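Local coordinates for eukaryotic translation initiation factor 4E type 5 (Leishmania major, PDB 7KCJ), which probably binds the 7-methylguanosine cap of messenger RNA and acts in the initiation of translation, at residues Tyr93-Leu104 with Glu151-Ser162. Numbering follows the deposited sequence.
Sequences YPNGSRIMINLL and EQIRVEVWLSDS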
loop_
_atom_site.group_PDB
_atom_site.type_symbol
_atom_site.label_atom_id
_atom_site.label_comp_id
_atom_site.label_asym_id
_atom_site.label_seq_id
_atom_site.Cartn_x
_atom_site.Cartn_y
_atom_site.Cartn_z
ATOM N N TYR A 93 -7.798 -8.067 11.485
ATOM C CA TYR A 93 -6.652 -8.157 12.384
ATOM C C TYR A 93 -6.989 -7.600 13.747
ATOM O O TYR A 93 -6.719 -6.430 14.010
ATOM C CB TYR A 93 -5.409 -7.435 11.816
ATOM C CG TYR A 93 -5.236 -7.624 10.335
ATOM C CD1 TYR A 93 -4.825 -8.839 9.816
ATOM C CD2 TYR A 93 -5.595 -6.626 9.447
ATOM C CE1 TYR A 93 -4.712 -9.036 8.451
ATOM C CE2 TYR A 93 -5.472 -6.802 8.079
ATOM C CZ TYR A 93 -5.026 -8.010 7.583
ATOM O OH TYR A 93 -4.969 -8.216 6.230
ATOM N N PRO A 94 -7.560 -8.414 14.637
ATOM C CA PRO A 94 -7.850 -7.906 15.991
ATOM C C PRO A 94 -6.570 -7.534 16.759
ATOM O O PRO A 94 -6.614 -6.722 17.677
ATOM C CB PRO A 94 -8.598 -9.068 16.673
ATOM C CG PRO A 94 -8.823 -10.102 15.601
ATOM C CD PRO A 94 -7.882 -9.846 14.484
ATOM N N ASN A 95 -5.431 -8.151 16.371
ATOM C CA ASN A 95 -4.106 -7.977 16.976
ATOM C C ASN A 95 -3.155 -7.111 16.131
ATOM O O ASN A 95 -1.976 -7.025 16.456
ATOM C CB ASN A 95 -3.449 -9.359 17.108
ATOM C CG ASN A 95 -4.311 -10.374 17.818
ATOM O OD1 ASN A 95 -4.557 -11.491 17.325
ATOM N ND2 ASN A 95 -4.802 -9.980 18.980
ATOM N N GLY A 96 -3.654 -6.503 15.067
ATOM C CA GLY A 96 -2.809 -5.801 14.121
ATOM C C GLY A 96 -2.705 -4.307 14.281
ATOM O O GLY A 96 -3.332 -3.706 15.156
ATOM N N SER A 97 -1.914 -3.693 13.415
ATOM C CA SER A 97 -1.744 -2.246 13.385
ATOM C C SER A 97 -1.204 -1.819 11.996
ATOM O O SER A 97 -1.127 -2.661 11.088
ATOM C CB SER A 97 -0.873 -1.761 14.541
ATOM O OG SER A 97 0.449 -2.271 14.486
ATOM N N ARG A 98 -0.887 -0.523 11.804
ATOM C CA ARG A 98 -0.442 -0.064 10.499
ATOM C C ARG A 98 0.762 0.860 10.531
ATOM O O ARG A 98 1.065 1.466 11.559
ATOM C CB ARG A 98 -1.613 0.580 9.744
ATOM C CG ARG A 98 -2.068 1.883 10.347
ATOM C CD ARG A 98 -3.408 2.329 9.798
ATOM N NE ARG A 98 -3.904 3.487 10.536
ATOM C CZ ARG A 98 -4.508 4.534 9.983
ATOM N NH1 ARG A 98 -4.695 4.586 8.668
ATOM N NH2 ARG A 98 -4.908 5.548 10.735
ATOM N N ILE A 99 1.461 0.943 9.387
ATOM C CA ILE A 99 2.601 1.832 9.204
ATOM C C ILE A 99 2.295 2.713 8.000
ATOM O O ILE A 99 1.946 2.201 6.936
ATOM C CB ILE A 99 3.931 1.037 9.024
ATOM C CG1 ILE A 99 4.351 0.352 10.326
ATOM C CG2 ILE A 99 5.045 1.939 8.512
ATOM C CD1 ILE A 99 5.435 -0.658 10.142
ATOM N N MET A 100 2.359 4.040 8.174
ATOM C CA MET A 100 2.133 4.969 7.066
ATOM C C MET A 100 3.447 5.555 6.648
ATOM O O MET A 100 4.211 6.018 7.494
ATOM C CB MET A 100 1.193 6.128 7.443
ATOM C CG MET A 100 -0.038 5.717 8.192
ATOM S SD MET A 100 -1.132 4.518 7.490
ATOM C CE MET A 100 -2.095 5.617 6.432
ATOM N N ILE A 101 3.734 5.502 5.355
ATOM C CA ILE A 101 4.946 6.074 4.781
ATOM C C ILE A 101 4.520 7.112 3.748
ATOM O O ILE A 101 3.938 6.742 2.723
ATOM C CB ILE A 101 5.804 4.969 4.119
ATOM C CG1 ILE A 101 6.159 3.860 5.119
ATOM C CG2 ILE A 101 7.068 5.545 3.500
ATOM C CD1 ILE A 101 6.221 2.565 4.531
ATOM N N ASN A 102 4.799 8.396 3.999
ATOM C CA ASN A 102 4.492 9.450 3.019
ATOM C C ASN A 102 5.731 9.748 2.190
ATOM O O ASN A 102 6.792 9.979 2.756
ATOM C CB ASN A 102 4.018 10.719 3.698
ATOM C CG ASN A 102 2.688 10.529 4.381
ATOM O OD1 ASN A 102 1.637 10.574 3.735
ATOM N ND2 ASN A 102 2.704 10.307 5.686
ATOM N N LEU A 103 5.615 9.694 0.862
ATOM C CA LEU A 103 6.747 9.906 -0.034
ATOM C C LEU A 103 6.442 11.188 -0.784
ATOM O O LEU A 103 5.491 11.216 -1.553
ATOM C CB LEU A 103 6.867 8.714 -1.001
ATOM C CG LEU A 103 7.012 7.357 -0.346
ATOM C CD1 LEU A 103 6.897 6.215 -1.377
ATOM C CD2 LEU A 103 8.327 7.279 0.478
ATOM N N LEU A 104 7.201 12.257 -0.525
ATOM C CA LEU A 104 6.919 13.571 -1.085
ATOM C C LEU A 104 7.322 13.814 -2.539
ATOM O O LEU A 104 6.575 14.476 -3.250
ATOM C CB LEU A 104 7.560 14.684 -0.217
ATOM C CG LEU A 104 7.224 14.768 1.284
ATOM C CD1 LEU A 104 7.625 16.111 1.842
ATOM C CD2 LEU A 104 5.755 14.592 1.551
ATOM N N GLU A 151 4.016 14.992 -6.956
ATOM C CA GLU A 151 4.173 13.537 -7.052
ATOM C C GLU A 151 4.031 12.825 -5.711
ATOM O O GLU A 151 4.346 11.651 -5.618
ATOM C CB GLU A 151 5.470 13.150 -7.761
ATOM C CG GLU A 151 5.568 13.786 -9.138
ATOM C CD GLU A 151 6.731 13.336 -9.998
ATOM O OE1 GLU A 151 7.287 12.249 -9.730
ATOM O OE2 GLU A 151 7.077 14.072 -10.946
ATOM N N GLN A 152 3.516 13.504 -4.691
ATOM C CA GLN A 152 3.351 12.923 -3.370
ATOM C C GLN A 152 2.381 11.750 -3.341
ATOM O O GLN A 152 1.311 11.821 -3.952
ATOM C CB GLN A 152 2.892 13.981 -2.371
ATOM C CG GLN A 152 2.878 13.474 -0.933
ATOM C CD GLN A 152 2.348 14.497 0.046
ATOM O OE1 GLN A 152 1.938 15.625 -0.329
ATOM N NE2 GLN A 152 2.312 14.102 1.323
ATOM N N ILE A 153 2.779 10.656 -2.665
ATOM C CA ILE A 153 1.956 9.468 -2.450
ATOM C C ILE A 153 2.064 8.999 -0.984
ATOM O O ILE A 153 2.986 9.373 -0.263
ATOM C CB ILE A 153 2.284 8.311 -3.441
ATOM C CG1 ILE A 153 3.687 7.704 -3.179
ATOM C CG2 ILE A 153 2.143 8.759 -4.882
ATOM C CD1 ILE A 153 4.067 6.557 -4.108
ATOM N N ARG A 154 1.100 8.179 -0.543
ATOM C CA ARG A 154 1.152 7.570 0.783
ATOM C C ARG A 154 1.013 6.076 0.661
ATOM O O ARG A 154 0.086 5.611 0.012
ATOM C CB ARG A 154 0.050 8.090 1.711
ATOM C CG ARG A 154 0.214 7.513 3.131
ATOM C CD ARG A 154 -0.968 7.762 4.030
ATOM N NE ARG A 154 -1.316 9.166 4.167
ATOM C CZ ARG A 154 -2.424 9.602 4.765
ATOM N NH1 ARG A 154 -3.311 8.737 5.254
ATOM N NH2 ARG A 154 -2.670 10.904 4.848
ATOM N N VAL A 155 1.902 5.327 1.291
ATOM C CA VAL A 155 1.812 3.881 1.323
ATOM C C VAL A 155 1.389 3.487 2.735
ATOM O O VAL A 155 1.973 3.950 3.719
ATOM C CB VAL A 155 3.125 3.191 0.900
ATOM C CG1 VAL A 155 2.941 1.668 0.863
ATOM C CG2 VAL A 155 3.602 3.699 -0.454
ATOM N N GLU A 156 0.329 2.710 2.844
ATOM C CA GLU A 156 -0.208 2.250 4.121
ATOM C C GLU A 156 -0.019 0.734 4.179
ATOM O O GLU A 156 -0.512 0.022 3.304
ATOM C CB GLU A 156 -1.701 2.613 4.217
ATOM C CG GLU A 156 -2.428 2.061 5.440
ATOM C CD GLU A 156 -3.899 2.431 5.513
ATOM O OE1 GLU A 156 -4.464 2.431 6.627
ATOM O OE2 GLU A 156 -4.488 2.722 4.445
ATOM N N VAL A 157 0.692 0.243 5.190
ATOM C CA VAL A 157 0.951 -1.193 5.349
ATOM C C VAL A 157 0.184 -1.728 6.547
ATOM O O VAL A 157 0.351 -1.191 7.635
ATOM C CB VAL A 157 2.470 -1.451 5.573
ATOM C CG1 VAL A 157 2.775 -2.947 5.522
ATOM C CG2 VAL A 157 3.340 -0.674 4.574
ATOM N N TRP A 158 -0.617 -2.793 6.386
ATOM C CA TRP A 158 -1.355 -3.397 7.506
ATOM C C TRP A 158 -0.641 -4.634 7.979
ATOM O O TRP A 158 -0.390 -5.540 7.185
ATOM C CB TRP A 158 -2.806 -3.760 7.141
ATOM C CG TRP A 158 -3.717 -2.601 6.820
ATOM C CD1 TRP A 158 -3.422 -1.267 6.879
ATOM C CD2 TRP A 158 -5.076 -2.692 6.365
ATOM N NE1 TRP A 158 -4.513 -0.526 6.485
ATOM C CE2 TRP A 158 -5.542 -1.377 6.169
ATOM C CE3 TRP A 158 -5.952 -3.758 6.119
ATOM C CZ2 TRP A 158 -6.825 -1.104 5.691
ATOM C CZ3 TRP A 158 -7.242 -3.475 5.691
ATOM C CH2 TRP A 158 -7.665 -2.158 5.493
ATOM N N LEU A 159 -0.259 -4.656 9.252
ATOM C CA LEU A 159 0.425 -5.798 9.838
ATOM C C LEU A 159 -0.589 -6.629 10.620
ATOM O O LEU A 159 -1.410 -6.061 11.332
ATOM C CB LEU A 159 1.543 -5.357 10.800
ATOM C CG LEU A 159 2.352 -4.076 10.526
ATOM C CD1 LEU A 159 3.441 -3.940 11.498
ATOM C CD2 LEU A 159 2.990 -4.102 9.194
ATOM N N SER A 160 -0.513 -7.950 10.531
ATOM C CA SER A 160 -1.417 -8.817 11.302
ATOM C C SER A 160 -1.005 -8.911 12.786
ATOM O O SER A 160 -1.850 -9.210 13.639
ATOM C CB SER A 160 -1.516 -10.200 10.677
ATOM O OG SER A 160 -0.266 -10.870 10.696
ATOM N N ASP A 161 0.271 -8.603 13.102
ATOM C CA ASP A 161 0.754 -8.616 14.480
ATOM C C ASP A 161 1.407 -7.272 14.825
ATOM O O ASP A 161 2.485 -6.960 14.324
ATOM C CB ASP A 161 1.723 -9.782 14.692
ATOM C CG ASP A 161 2.307 -9.891 16.083
ATOM O OD1 ASP A 161 1.831 -9.172 16.991
ATOM O OD2 ASP A 161 3.242 -10.696 16.272
ATOM N N SER A 162 0.758 -6.496 15.696
ATOM C CA SER A 162 1.214 -5.185 16.128
ATOM C C SER A 162 2.531 -5.210 16.906
ATOM O O SER A 162 3.226 -4.196 16.949
ATOM C CB SER A 162 0.134 -4.479 16.939
ATOM O OG SER A 162 -0.050 -5.107 18.194
HETATM O O HOH W 1 -4.324 -9.874 13.707
HETATM O O HOH W 2 6.497 15.962 -5.637
#
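The ring of Tyr93 turns an edge to Trp158, whose CE3 lies near the tyrosine plane, Trp158 CE3 being 3.7 Å from Tyr93 CE2; the two side chains cross at about a right angle. At the indole's own edge, Trp158 NE1 donates in the ring plane to Glu156 OE1, 3.0 Å away and nearly straight at 170°. Arg98 NH1 forms a salt bridge to the same oxygen, Glu156 OE1, also at 3.0 Å, but from the opposite face of the carboxylate, so OE1 is gripped from both faces while OE2 pairs with Arg140. Such paired donors would be expected to stabilise the negative charge. Arg98 NE turns instead to Ser192 O. Arg98 lies on strand 97-103, Glu156 and Trp158 on its antiparallel neighbour 153-159, within the curved sheet of the eIF4E fold. Ile99, Ile101, Leu103, Val155 and Val157 line its other side, against helices 108-121 and 165-178. Ladder bonds such as Ile101 N to Val155 O (2.9 Å) join the strands. Back on the side of the charged groups, Met100 bends at chi2 and chi3 (-84°), bringing SD alongside Glu156 CG (3.5 Å) and CE against Arg154 CD. Further along, Arg154 NE donates to Asn102 OD1 over 3.3 Å, the amide and guanidinium planes 82° apart; Asn102 ND2 bonds to Asn187 on the next strand. Beyond the strands, Ser162 N donates to Asn95 O at 2.9 Å.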